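Side-chain contact in AA9 family lytic polysaccharide monooxygenase D (Myceliophthora thermophila, PDB 5UFV), which cleaves the glycosidic bonds of cellulose by copper-dependent oxidation at C1, with oxygen or hydrogen peroxide as cosubstrate: residues A191-P194 with G195-Q198. Sequence-based numbering, arbitrary orientation.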
ATOM      1  N   ALA A 191      -0.781  -0.783  13.335  1.00 39.85           N
ATOM      2  CA  ALA A 191       0.424  -1.632  13.339  1.00 36.37           C
ATOM      3  C   ALA A 191       1.682  -0.826  13.037  1.00 34.24           C
ATOM      4  O   ALA A 191       1.628   0.283  12.505  1.00 32.64           O
ATOM      5  CB  ALA A 191       0.297  -2.712  12.296  1.00 35.10           C
ATOM      6  N   ALA A 192       2.816  -1.403  13.392  1.00 32.94           N
ATOM      7  CA  ALA A 192       4.099  -0.922  12.949  1.00 32.64           C
ATOM      8  C   ALA A 192       4.431  -1.529  11.597  1.00 30.77           C
ATOM      9  O   ALA A 192       3.930  -2.603  11.245  1.00 29.33           O
ATOM     10  CB  ALA A 192       5.166  -1.308  13.969  1.00 34.35           C
ATOM     11  N   ILE A 193       5.261  -0.829  10.837  1.00 30.78           N
ATOM     12  CA  ILE A 193       5.784  -1.365   9.578  1.00 32.04           C
ATOM     13  C   ILE A 193       7.269  -1.007   9.480  1.00 33.16           C
ATOM     14  O   ILE A 193       7.617   0.176   9.530  1.00 33.70           O
ATOM     15  CB  ILE A 193       5.092  -0.760   8.359  1.00 32.26           C
ATOM     16  CG1 ILE A 193       3.579  -0.846   8.479  1.00 35.79           C
ATOM     17  CG2 ILE A 193       5.509  -1.489   7.104  1.00 32.16           C
ATOM     18  CD1 ILE A 193       2.875  -0.044   7.398  1.00 35.76           C
ATOM     19  N   PRO A 194       8.164  -1.988   9.380  1.00 33.22           N
ATOM     20  CA  PRO A 194       7.876  -3.427   9.482  1.00 33.83           C
ATOM     21  C   PRO A 194       7.313  -3.813  10.838  1.00 34.10           C
ATOM     22  O   PRO A 194       7.485  -3.063  11.798  1.00 33.84           O
ATOM     23  CB  PRO A 194       9.260  -4.066   9.317  1.00 33.89           C
ATOM     24  CG  PRO A 194      10.225  -2.999   9.724  1.00 32.82           C
ATOM     25  CD  PRO A 194       9.607  -1.706   9.310  1.00 32.47           C
ATOM     26  N   GLY A 195       6.643  -4.965  10.905  1.00 34.11           N
ATOM     27  CA  GLY A 195       6.031  -5.415  12.152  1.00 35.70           C
ATOM     28  C   GLY A 195       4.658  -6.053  12.022  1.00 36.78           C
ATOM     29  O   GLY A 195       4.324  -6.974  12.770  1.00 38.28           O
ATOM     30  N   TYR A 196       3.850  -5.571  11.088  1.00 35.29           N
ATOM     31  CA  TYR A 196       2.479  -6.063  10.965  1.00 35.46           C
ATOM     32  C   TYR A 196       2.353  -7.534  10.537  1.00 35.36           C
ATOM     33  O   TYR A 196       1.271  -8.137  10.647  1.00 33.93           O
ATOM     34  CB  TYR A 196       1.679  -5.165  10.010  1.00 34.53           C
ATOM     35  CG  TYR A 196       1.964  -5.350   8.535  1.00 34.09           C
ATOM     36  CD1 TYR A 196       1.239  -6.261   7.780  1.00 33.78           C
ATOM     37  CD2 TYR A 196       2.936  -4.591   7.891  1.00 35.00           C
ATOM     38  CE1 TYR A 196       1.481  -6.423   6.437  1.00 34.13           C
ATOM     39  CE2 TYR A 196       3.188  -4.744   6.537  1.00 34.92           C
ATOM     40  CZ  TYR A 196       2.451  -5.667   5.808  1.00 35.38           C
ATOM     41  OH  TYR A 196       2.684  -5.845   4.450  1.00 34.99           O
ATOM     42  N   CYS A 197       3.435  -8.086  10.001  1.00 35.11           N
ATOM     43  CA  CYS A 197       3.459  -9.487   9.624  1.00 37.75           C
ATOM     44  C   CYS A 197       4.834 -10.020   9.913  1.00 38.28           C
ATOM     45  O   CYS A 197       5.759  -9.231   9.990  1.00 38.59           O
ATOM     46  CB  CYS A 197       3.129  -9.666   8.140  1.00 37.45           C
ATOM     47  SG  CYS A 197       4.276  -8.888   6.968  1.00 38.25           S
ATOM     48  N   GLN A 198       4.952 -11.338  10.095  1.00 39.91           N
ATOM     49  CA  GLN A 198       6.248 -12.025  10.195  1.00 42.72           C
ATOM     50  C   GLN A 198       6.527 -12.783   8.916  1.00 39.59           C
ATOM     51  O   GLN A 198       5.612 -13.226   8.247  1.00 38.03           O
ATOM     52  CB  GLN A 198       6.283 -13.031  11.359  1.00 47.18           C
ATOM     53  CG  GLN A 198       5.831 -12.472  12.696  1.00 50.20           C
ATOM     54  CD  GLN A 198       6.753 -11.373  13.166  1.00 51.54           C
ATOM     55  OE1 GLN A 198       7.937 -11.609  13.402  1.00 55.71           O
ATOM     56  NE2 GLN A 198       6.216 -10.163  13.298  1.00 49.41           N
TER
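Ile193 and Tyr196 pack against each other across a tight turn whose middle is the cis peptide between Ile193 and Pro194. The two side chains rise from the same side of the turn and cross at a slant: CG1 of Ile193 lies 3.8 Å from CD2 of Tyr196, while its CG2 methyl comes to 4.0 Å from CE2. Both branches of the isoleucine therefore meet the same flank of the ring. With chi1 at 76°, the ring carbon CG of Tyr196 sits between the backbone N and the carbonyl carbon, which stands the phenol up over its own main chain. The turn brings the backbones of Ala191 and Tyr196 close, and their CB atoms meet at 3.6 Å. SG of Cys197 sits 3.7 Å above one face of the tyrosine ring, toward the rim. O of Ala192 lies at the ring edge, near its plane, and 3.0 Å from N of Tyr196, where Gly195 turns the chain back. Farther out, the phenol meets Trp83, their planes inclined at about 55°. The loop after strand 190-191 thus lies beside the mixed sheet of the AA9 fold, with Tyr196 on Ile158 and Ile193 on Arg154, both in strand 149-159. Between the two segments the side-chain contact is apolar packing, and the polar end of the tyrosine is satisfied outside it, by a hydrogen bond from OH to Glu156 of the same strand.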